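Side-chain contacts in glycosyl hydrolase BlGH5_18 (PDB 7LQX), which probably hydrolyses glycosidic bonds in N-glycans, as a bacterial glycoside hydrolase of family 5, subfamily 18: residues A[36-41]-A[319-324]; A[65-70]-A[85-90]; A[108-113]-A[160-165]. One frame throughout, in Å; residues are numbered along the deposited sequence.

Interaction 1: residues A[36-41]-A[319-324]; sequences WFHFWL and SRMSDF. With SO4 (sulfate ion), chain G; EDO (1,2-ethanediol), chain B.
W36 carries its indole with CG opposite the backbone N (chi1 -169°), while F324 sets CG opposite its carbonyl carbon (chi1 -76°), and the two rings meet coming from opposite directions. They form a T-shaped stack: the edge of F324 points at one face of W36, with the planes at 87° and the centroid of F324 4.8 Å from that of the six-membered ring of W36. The closest pair is F324 CE2 to W36 CZ2, at 3.5 Å. F37 covers the other face of the indole, which is therefore sandwiched.

Next to this pair, M321, a selenomethionine, reaches in with its chain extended beyond CG. Its SE lies 3.8 Å from W36 CB and obliquely to the five-membered ring, a Met-aromatic contact. Sliding past H38, it puts CE at the edge of the imidazole, 3.8 Å from H38 CD2.

D323 N donates to sulfate O2 at 2.8 Å, and H38 O accepts from an ethanediol, both probably from the crystallisation liquor; D323 also makes a salt bridge to R76 of the second subunit. Between the two loops themselves the contact is aromatic and apolar, so this buried joint probably rests on close packing and on the C-H edge of F324 meeting the pi face of W36.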
loop_
_atom_site.group_PDB
_atom_site.type_symbol
_atom_site.label_atom_id
_atom_site.label_comp_id
_atom_site.label_asym_id
_atom_site.label_seq_id
_atom_site.Cartn_x
_atom_site.Cartn_y
_atom_site.Cartn_z
ATOM N N TRP A 36 9.605 12.077 7.532
ATOM C CA TRP A 36 9.192 12.318 6.148
ATOM C C TRP A 36 7.672 12.139 6.087
ATOM O O TRP A 36 6.967 12.459 7.039
ATOM C CB TRP A 36 10.005 11.435 5.220
ATOM C CG TRP A 36 9.890 11.726 3.738
ATOM C CD1 TRP A 36 10.344 12.831 3.075
ATOM C CD2 TRP A 36 9.304 10.875 2.741
ATOM N NE1 TRP A 36 10.076 12.719 1.729
ATOM C CE2 TRP A 36 9.430 11.532 1.502
ATOM C CE3 TRP A 36 8.669 9.635 2.780
ATOM C CZ2 TRP A 36 8.960 10.975 0.310
ATOM C CZ3 TRP A 36 8.196 9.082 1.591
ATOM C CH2 TRP A 36 8.352 9.754 0.373
ATOM N N PHE A 37 7.138 11.625 4.979
ATOM C CA PHE A 37 5.692 11.378 4.915
ATOM C C PHE A 37 5.266 10.122 5.647
ATOM O O PHE A 37 4.073 9.801 5.651
ATOM C CB PHE A 37 5.213 11.423 3.470
ATOM C CG PHE A 37 5.516 12.735 2.819
ATOM C CD1 PHE A 37 4.956 13.901 3.312
ATOM C CD2 PHE A 37 6.402 12.818 1.769
ATOM C CE1 PHE A 37 5.260 15.124 2.738
ATOM C CE2 PHE A 37 6.710 14.038 1.195
ATOM C CZ PHE A 37 6.132 15.189 1.683
ATOM N N HIS A 38 6.196 9.434 6.299
ATOM C CA HIS A 38 5.843 8.432 7.296
ATOM C C HIS A 38 5.488 9.067 8.635
ATOM O O HIS A 38 5.025 8.362 9.538
ATOM C CB HIS A 38 6.978 7.410 7.410
ATOM C CG HIS A 38 7.499 6.960 6.079
ATOM N ND1 HIS A 38 6.670 6.501 5.079
ATOM C CD2 HIS A 38 8.752 6.949 5.562
ATOM C CE1 HIS A 38 7.393 6.198 4.014
ATOM N NE2 HIS A 38 8.659 6.459 4.282
ATOM N N PHE A 39 5.671 10.388 8.752
ATOM C CA PHE A 39 5.232 11.146 9.920
ATOM C C PHE A 39 3.818 10.771 10.334
ATOM O O PHE A 39 3.512 10.674 11.525
ATOM C CB PHE A 39 5.285 12.641 9.555
ATOM C CG PHE A 39 4.635 13.552 10.570
ATOM C CD1 PHE A 39 3.272 13.797 10.530
ATOM C CD2 PHE A 39 5.383 14.145 11.571
ATOM C CE1 PHE A 39 2.667 14.612 11.471
ATOM C CE2 PHE A 39 4.783 14.972 12.511
ATOM C CZ PHE A 39 3.417 15.204 12.455
ATOM N N TRP A 40 2.929 10.602 9.357
ATOM C CA TRP A 40 1.516 10.443 9.663
ATOM C C TRP A 40 1.217 9.189 10.467
ATOM O O TRP A 40 0.158 9.109 11.099
ATOM C CB TRP A 40 0.737 10.388 8.358
ATOM C CG TRP A 40 0.880 11.594 7.493
ATOM C CD1 TRP A 40 1.541 11.674 6.306
ATOM C CD2 TRP A 40 0.337 12.899 7.739
ATOM N NE1 TRP A 40 1.437 12.944 5.786
ATOM C CE2 TRP A 40 0.714 13.718 6.654
ATOM C CE3 TRP A 40 -0.430 13.452 8.768
ATOM C CZ2 TRP A 40 0.337 15.058 6.560
ATOM C CZ3 TRP A 40 -0.794 14.787 8.677
ATOM C CH2 TRP A 40 -0.407 15.572 7.580
ATOM N N LEU A 41 2.110 8.196 10.431
ATOM C CA LEU A 41 1.921 6.972 11.198
ATOM C C LEU A 41 2.265 7.151 12.670
ATOM O O LEU A 41 1.882 6.307 13.486
ATOM C CB LEU A 41 2.764 5.854 10.587
ATOM C CG LEU A 41 2.314 5.388 9.204
ATOM C CD1 LEU A 41 3.368 4.481 8.569
ATOM C CD2 LEU A 41 0.982 4.678 9.259
ATOM N N SER A 319 18.668 10.280 6.197
ATOM C CA SER A 319 19.606 9.359 5.564
ATOM C C SER A 319 19.372 7.911 5.972
ATOM O O SER A 319 19.899 7.002 5.323
ATOM C CB SER A 319 21.053 9.746 5.908
ATOM O OG SER A 319 21.306 9.664 7.303
ATOM N N ARG A 320 18.606 7.673 7.034
ATOM C CA ARG A 320 18.295 6.308 7.430
ATOM C C ARG A 320 17.292 5.640 6.507
ATOM O O ARG A 320 17.148 4.414 6.563
ATOM C CB ARG A 320 17.752 6.313 8.849
ATOM C CG ARG A 320 18.836 6.596 9.860
ATOM C CD ARG A 320 18.265 6.769 11.246
ATOM N NE ARG A 320 17.563 8.040 11.395
ATOM C CZ ARG A 320 17.001 8.452 12.526
ATOM N NH1 ARG A 320 17.056 7.694 13.615
ATOM N NH2 ARG A 320 16.388 9.627 12.569
HETATM N N MSE A 321 16.582 6.402 5.691
HETATM C CA MSE A 321 15.608 5.824 4.770
HETATM C C MSE A 321 16.276 5.399 3.487
HETATM O O MSE A 321 17.159 6.087 2.981
HETATM C CB MSE A 321 14.502 6.830 4.502
HETATM C CG MSE A 321 13.705 7.158 5.754
HETATM SE SE MSE A 321 12.376 8.441 5.413
HETATM C CE MSE A 321 11.749 8.609 7.245
ATOM N N SER A 322 15.846 4.251 2.964
ATOM C CA SER A 322 16.463 3.634 1.803
ATOM C C SER A 322 15.535 3.632 0.593
ATOM O O SER A 322 14.344 3.963 0.669
ATOM C CB SER A 322 16.880 2.191 2.122
ATOM O OG SER A 322 17.793 2.143 3.204
ATOM N N ASP A 323 16.119 3.255 -0.546
ATOM C CA ASP A 323 15.456 3.064 -1.824
ATOM C C ASP A 323 15.058 4.369 -2.498
ATOM O O ASP A 323 14.525 4.318 -3.601
ATOM C CB ASP A 323 14.275 2.081 -1.757
ATOM C CG ASP A 323 14.710 0.697 -1.311
ATOM O OD1 ASP A 323 15.775 0.224 -1.759
ATOM O OD2 ASP A 323 14.001 0.093 -0.491
ATOM N N PHE A 324 15.322 5.518 -1.894
ATOM C CA PHE A 324 15.153 6.751 -2.625
ATOM C C PHE A 324 16.291 6.893 -3.630
ATOM O O PHE A 324 17.444 6.593 -3.298
ATOM C CB PHE A 324 15.266 7.961 -1.707
ATOM C CG PHE A 324 14.074 8.213 -0.857
ATOM C CD1 PHE A 324 13.913 7.558 0.339
ATOM C CD2 PHE A 324 13.120 9.138 -1.238
ATOM C CE1 PHE A 324 12.824 7.809 1.134
ATOM C CE2 PHE A 324 12.034 9.391 -0.446
ATOM C CZ PHE A 324 11.882 8.733 0.741
HETATM S S SO4 G . 19.919 3.249 -0.503
HETATM O O1 SO4 G . 20.853 2.354 0.176
HETATM O O2 SO4 G . 18.779 2.469 -0.957
HETATM O O3 SO4 G . 19.507 4.307 0.421
HETATM O O4 SO4 G . 20.553 3.854 -1.669
HETATM C C1 EDO B . 7.321 8.047 12.280
HETATM O O1 EDO B . 8.602 8.324 11.711
HETATM C C2 EDO B . 6.924 6.603 11.998
HETATM O O2 EDO B . 6.972 6.341 10.591
#

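Interaction 2: residues A[65-70]-A[85-90]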
loop_
_atom_site.group_PDB
_atom_site.type_symbol
_atom_site.label_atom_id
_atom_site.label_comp_id
_atom_site.label_asym_id
_atom_site.label_seq_id
_atom_site.Cartn_x
_atom_site.Cartn_y
_atom_site.Cartn_z
ATOM N N VAL A 65 1.294 20.776 1.792
ATOM C CA VAL A 65 1.394 19.604 2.648
ATOM C C VAL A 65 0.689 18.411 2.029
ATOM O O VAL A 65 -0.265 18.545 1.256
ATOM C CB VAL A 65 0.883 19.879 4.078
ATOM C CG1 VAL A 65 1.607 21.082 4.664
ATOM C CG2 VAL A 65 -0.616 20.103 4.070
ATOM N N PHE A 66 1.166 17.230 2.414
ATOM C CA PHE A 66 0.874 15.973 1.740
ATOM C C PHE A 66 0.458 14.857 2.687
ATOM O O PHE A 66 1.306 14.093 3.162
ATOM C CB PHE A 66 2.115 15.502 0.970
ATOM C CG PHE A 66 2.664 16.516 0.013
ATOM C CD1 PHE A 66 2.233 16.528 -1.295
ATOM C CD2 PHE A 66 3.595 17.450 0.416
ATOM C CE1 PHE A 66 2.724 17.452 -2.192
ATOM C CE2 PHE A 66 4.099 18.385 -0.481
ATOM C CZ PHE A 66 3.663 18.380 -1.785
ATOM N N PRO A 67 -0.842 14.691 2.935
ATOM C CA PRO A 67 -1.318 13.452 3.565
ATOM C C PRO A 67 -1.134 12.270 2.622
ATOM O O PRO A 67 -0.903 12.423 1.420
ATOM C CB PRO A 67 -2.800 13.732 3.833
ATOM C CG PRO A 67 -3.174 14.745 2.802
ATOM C CD PRO A 67 -1.958 15.600 2.604
ATOM N N VAL A 68 -1.233 11.067 3.185
ATOM C CA VAL A 68 -0.985 9.823 2.453
ATOM C C VAL A 68 -2.278 9.018 2.357
ATOM O O VAL A 68 -2.946 8.763 3.366
ATOM C CB VAL A 68 0.164 9.031 3.098
ATOM C CG1 VAL A 68 0.291 7.635 2.509
ATOM C CG2 VAL A 68 1.454 9.803 2.926
ATOM N N TRP A 69 -2.625 8.616 1.133
ATOM C CA TRP A 69 -3.971 8.130 0.834
ATOM C C TRP A 69 -4.329 6.845 1.560
ATOM O O TRP A 69 -5.442 6.763 2.106
ATOM C CB TRP A 69 -4.101 7.981 -0.685
ATOM C CG TRP A 69 -5.470 7.747 -1.222
ATOM C CD1 TRP A 69 -6.652 7.753 -0.536
ATOM C CD2 TRP A 69 -5.788 7.450 -2.577
ATOM N NE1 TRP A 69 -7.697 7.497 -1.400
ATOM C CE2 TRP A 69 -7.186 7.304 -2.660
ATOM C CE3 TRP A 69 -5.026 7.324 -3.745
ATOM C CZ2 TRP A 69 -7.835 7.028 -3.862
ATOM C CZ3 TRP A 69 -5.673 7.051 -4.933
ATOM C CH2 TRP A 69 -7.064 6.905 -4.982
ATOM N N PRO A 70 -3.472 5.818 1.604
ATOM C CA PRO A 70 -3.841 4.595 2.338
ATOM C C PRO A 70 -4.088 4.814 3.816
ATOM O O PRO A 70 -4.683 3.938 4.451
ATOM C CB PRO A 70 -2.662 3.637 2.092
ATOM C CG PRO A 70 -1.589 4.461 1.426
ATOM C CD PRO A 70 -2.256 5.643 0.788
ATOM N N ALA A 85 -8.173 14.629 10.947
ATOM C CA ALA A 85 -7.866 15.540 12.044
ATOM C C ALA A 85 -6.383 15.878 12.083
ATOM O O ALA A 85 -6.008 17.009 12.410
ATOM C CB ALA A 85 -8.324 14.947 13.378
ATOM N N ASP A 86 -5.519 14.911 11.761
ATOM C CA ASP A 86 -4.086 15.185 11.743
ATOM C C ASP A 86 -3.718 16.165 10.631
ATOM O O ASP A 86 -2.853 17.029 10.822
ATOM C CB ASP A 86 -3.289 13.887 11.579
ATOM C CG ASP A 86 -3.303 13.012 12.822
ATOM O OD1 ASP A 86 -3.638 13.501 13.920
ATOM O OD2 ASP A 86 -2.935 11.822 12.695
ATOM N N VAL A 87 -4.327 16.032 9.454
ATOM C CA VAL A 87 -4.092 17.028 8.409
ATOM C C VAL A 87 -4.535 18.406 8.887
ATOM O O VAL A 87 -3.827 19.403 8.707
ATOM C CB VAL A 87 -4.790 16.640 7.094
ATOM C CG1 VAL A 87 -4.479 17.680 6.012
ATOM C CG2 VAL A 87 -4.363 15.261 6.645
ATOM N N ARG A 88 -5.720 18.481 9.499
ATOM C CA ARG A 88 -6.210 19.762 9.995
ATOM C C ARG A 88 -5.257 20.342 11.030
ATOM O O ARG A 88 -5.006 21.553 11.043
ATOM C CB ARG A 88 -7.621 19.603 10.567
ATOM C CG ARG A 88 -8.227 20.901 11.075
ATOM C CD ARG A 88 -9.682 20.758 11.472
ATOM N NE ARG A 88 -10.153 21.998 12.078
ATOM C CZ ARG A 88 -11.384 22.206 12.528
ATOM N NH1 ARG A 88 -12.305 21.257 12.426
ATOM N NH2 ARG A 88 -11.690 23.377 13.069
ATOM N N ARG A 89 -4.699 19.491 11.895
ATOM C CA ARG A 89 -3.771 19.975 12.909
ATOM C C ARG A 89 -2.518 20.553 12.267
ATOM O O ARG A 89 -2.006 21.588 12.707
ATOM C CB ARG A 89 -3.416 18.847 13.880
ATOM C CG ARG A 89 -2.381 19.240 14.923
ATOM C CD ARG A 89 -2.947 20.091 16.036
ATOM N NE ARG A 89 -1.991 20.212 17.135
ATOM C CZ ARG A 89 -1.706 19.234 17.992
ATOM N NH1 ARG A 89 -2.297 18.053 17.879
ATOM N NH2 ARG A 89 -0.825 19.435 18.962
HETATM N N MSE A 90 -2.007 19.902 11.228
HETATM C CA MSE A 90 -0.806 20.398 10.570
HETATM C C MSE A 90 -1.069 21.760 9.933
HETATM O O MSE A 90 -0.228 22.659 10.014
HETATM C CB MSE A 90 -0.318 19.392 9.537
HETATM C CG MSE A 90 0.975 19.811 8.875
HETATM SE SE MSE A 90 1.675 18.477 7.695
HETATM C CE MSE A 90 2.262 17.234 8.992
#
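P67 and V87 cross at about a right angle, whereas V65 and M90 slide past each other in opposite directions; these two pairs seat a helix on a strand end in the (beta/alpha)8 barrel. V65 ends strand 62-65, P67 follows in the loop, and V87 and M90 lie one turn apart on helix 81-96, the helix that leads on to the neighbouring parallel strand 100-104.

The proline-valine crossing is the tighter one. V87 points its CG2 branch at the pyrrolidine ring, and the backbones come close here, with P67 CA 6.6 Å from V87 CA. V103 of strand 100-104 touches P67, V87 and V65, while L145 and L149 of helix 132-149 pack on V87, so the pair sits within a layer of apolar side chains.

M90, a selenomethionine, runs extended as far as SE and then bends (chi3 -72°), which turns CE away from V65 and toward W40. F39, W45 and M52 also pack on this side chain. Its selenium does the touching, 4.0 Å from V65 CB in the V65 conformer described here. At the other pair, V87 CG2 stands 3.6 Å from P67 CB and 4.1 Å from P67 CG.

Interaction 3: residues A[108-113]-A[160-165]; sequences GHLSSF and LGNELN. With EDO (1,2-ethanediol), chain D; EDO (1,2-ethanediol), chain E.
One direct hydrogen bond ties H109 to N162: N162 ND2 donates to H109 O at 3.0 Å, nearly straight at 175°. The acceptor lies in the plane of the N162 amide, although the donor is tilted 25° from the carbonyl plane of H109. With CG opposite the backbone N (chi1 -177°), the amide of N162 extends toward H109, and its OD1 accepts from R64, so both ends of the group are held. Replacing N162 with a leucine would probably leave H109 O without this donor and R64 without its acceptor.

Water 1 forms a second bridge, accepting from H109 N at 2.8 Å and lying 2.6 Å from N162 O.

N162 and E163 follow strand 155-159, the fourth of the barrel. In clan GH-A, to which family 5 belongs, an Asn-Glu pair at this place carries the general acid/base, so E163 probably has that role. E163 OE2 is hydrogen-bonded to H232 and lies close to E276.

An ethanediol, probably from the crystallisation liquor, bridges the two segments: S111 N donates to its O2 at 2.8 Å, and N162 ND2 to its O1 at 2.9 Å.

Looser van der Waals approaches complete the meeting. L110 brings CD2 to 4.2 Å from N162 ND2. E163 OE1 lies obliquely to the H109 ring, whose ND1 is bonded to D114, with H109 CD2 4.5 Å from E163 OE1.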
loop_
_atom_site.group_PDB
_atom_site.type_symbol
_atom_site.label_atom_id
_atom_site.label_comp_id
_atom_site.label_asym_id
_atom_site.label_seq_id
_atom_site.Cartn_x
_atom_site.Cartn_y
_atom_site.Cartn_z
ATOM N N GLY A 108 -0.927 8.413 -3.202
ATOM C CA GLY A 108 -0.704 8.707 -4.601
ATOM C C GLY A 108 0.738 8.433 -4.950
ATOM O O GLY A 108 1.193 7.290 -4.899
ATOM N N HIS A 109 1.494 9.485 -5.244
ATOM C CA HIS A 109 2.883 9.329 -5.646
ATOM C C HIS A 109 3.742 10.397 -4.988
ATOM O O HIS A 109 3.444 11.590 -5.100
ATOM C CB HIS A 109 3.053 9.447 -7.164
ATOM C CG HIS A 109 4.442 9.151 -7.613
ATOM N ND1 HIS A 109 4.919 7.863 -7.707
ATOM C CD2 HIS A 109 5.479 9.964 -7.924
ATOM C CE1 HIS A 109 6.180 7.895 -8.094
ATOM N NE2 HIS A 109 6.548 9.156 -8.228
ATOM N N LEU A 110 4.807 9.963 -4.317
ATOM C CA LEU A 110 5.795 10.863 -3.729
ATOM C C LEU A 110 7.200 10.306 -3.893
ATOM O O LEU A 110 7.517 9.233 -3.373
ATOM C CB LEU A 110 5.509 11.068 -2.239
ATOM C CG LEU A 110 4.242 11.841 -1.898
ATOM C CD1 LEU A 110 3.800 11.556 -0.473
ATOM C CD2 LEU A 110 4.462 13.329 -2.088
ATOM N N SER A 111 8.051 11.055 -4.585
ATOM C CA SER A 111 9.493 10.822 -4.623
ATOM C C SER A 111 9.849 9.375 -4.958
ATOM O O SER A 111 10.696 8.752 -4.310
ATOM C CB SER A 111 10.164 11.259 -3.322
ATOM O OG SER A 111 9.836 12.593 -3.003
ATOM N N SER A 112 9.223 8.861 -6.015
ATOM C CA SER A 112 9.436 7.548 -6.635
ATOM C C SER A 112 8.546 6.457 -6.053
ATOM O O SER A 112 8.521 5.353 -6.597
ATOM C CB SER A 112 10.900 7.070 -6.611
ATOM O OG SER A 112 11.246 6.429 -5.392
ATOM N N PHE A 113 7.847 6.718 -4.952
ATOM C CA PHE A 113 7.034 5.712 -4.278
ATOM C C PHE A 113 5.553 5.937 -4.550
ATOM O O PHE A 113 5.057 7.061 -4.435
ATOM C CB PHE A 113 7.261 5.771 -2.771
ATOM C CG PHE A 113 8.663 5.431 -2.345
ATOM C CD1 PHE A 113 9.041 4.111 -2.147
ATOM C CD2 PHE A 113 9.604 6.425 -2.138
ATOM C CE1 PHE A 113 10.317 3.792 -1.757
ATOM C CE2 PHE A 113 10.879 6.105 -1.730
ATOM C CZ PHE A 113 11.239 4.792 -1.548
ATOM N N LEU A 160 -5.813 18.345 -6.210
ATOM C CA LEU A 160 -6.398 17.011 -6.116
ATOM C C LEU A 160 -5.371 15.978 -5.662
ATOM O O LEU A 160 -5.681 15.098 -4.854
ATOM C CB LEU A 160 -7.034 16.603 -7.441
ATOM C CG LEU A 160 -8.171 17.496 -7.913
ATOM C CD1 LEU A 160 -8.752 16.955 -9.212
ATOM C CD2 LEU A 160 -9.268 17.639 -6.877
ATOM N N GLY A 161 -4.147 16.061 -6.165
ATOM C CA GLY A 161 -3.094 15.156 -5.726
ATOM C C GLY A 161 -1.838 15.406 -6.530
ATOM O O GLY A 161 -1.881 15.957 -7.633
ATOM N N ASN A 162 -0.716 14.969 -5.975
ATOM C CA ASN A 162 0.564 15.280 -6.594
ATOM C C ASN A 162 0.782 14.437 -7.844
ATOM O O ASN A 162 0.887 13.214 -7.751
ATOM C CB ASN A 162 1.671 14.996 -5.589
ATOM C CG ASN A 162 3.018 15.363 -6.110
ATOM O OD1 ASN A 162 3.234 16.495 -6.527
ATOM N ND2 ASN A 162 3.936 14.404 -6.128
ATOM N N GLU A 163 0.894 15.076 -9.010
ATOM C CA GLU A 163 1.348 14.398 -10.230
ATOM C C GLU A 163 0.561 13.122 -10.510
ATOM O O GLU A 163 1.116 12.091 -10.887
ATOM C CB GLU A 163 2.852 14.114 -10.161
ATOM C CG GLU A 163 3.666 15.381 -9.974
ATOM C CD GLU A 163 5.141 15.173 -9.781
ATOM O OE1 GLU A 163 5.613 14.017 -9.854
ATOM O OE2 GLU A 163 5.829 16.190 -9.542
ATOM N N LEU A 164 -0.759 13.197 -10.364
ATOM C CA LEU A 164 -1.562 11.986 -10.489
ATOM C C LEU A 164 -1.542 11.429 -11.905
ATOM O O LEU A 164 -1.842 10.241 -12.100
ATOM C CB LEU A 164 -2.987 12.272 -10.026
ATOM C CG LEU A 164 -3.187 12.408 -8.510
ATOM C CD1 LEU A 164 -4.630 12.812 -8.222
ATOM C CD2 LEU A 164 -2.798 11.127 -7.789
ATOM N N ASN A 165 -1.178 12.244 -12.892
ATOM C CA ASN A 165 -1.084 11.748 -14.255
ATOM C C ASN A 165 -0.062 10.628 -14.393
ATOM O O ASN A 165 -0.113 9.883 -15.377
ATOM C CB ASN A 165 -0.760 12.899 -15.210
ATOM C CG ASN A 165 0.618 13.485 -14.976
ATOM O OD1 ASN A 165 0.944 13.903 -13.868
ATOM N ND2 ASN A 165 1.431 13.530 -16.026
HETATM C C1 EDO D . 7.571 15.717 -5.998
HETATM O O1 EDO D . 6.356 15.876 -6.733
HETATM C C2 EDO D . 7.410 14.522 -5.064
HETATM O O2 EDO D . 7.109 13.364 -5.860
HETATM C C1 EDO E . 11.267 14.860 -7.438
HETATM O O1 EDO E . 12.201 13.792 -7.605
HETATM C C2 EDO E . 11.207 15.296 -5.978
HETATM O O2 EDO E . 10.911 14.175 -5.135
HETATM O O HOH W 1 0.010 11.816 -5.678
#

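In the fold
Interactions 1, 2 and 3 form a triangle on one side of the chain's centre, with centres about 15 to 16 Å apart. Along the chain, interaction 1 joins loops after the first and eighth barrel strands, 25-29 and 306-312, and so encloses the other two, which follow in series. Interaction 2 packs helix 81-96 beside strand 62-65, and interaction 3 joins loops after strands 100-104 and 155-159. Side chains connect all three: W40 touches M90, F37 touches both F66 and L110, and F324 meets F113. Interactions 1 and 3 also touch the second subunit, so the loops at and beside the probable active site also take part in the subunit interface.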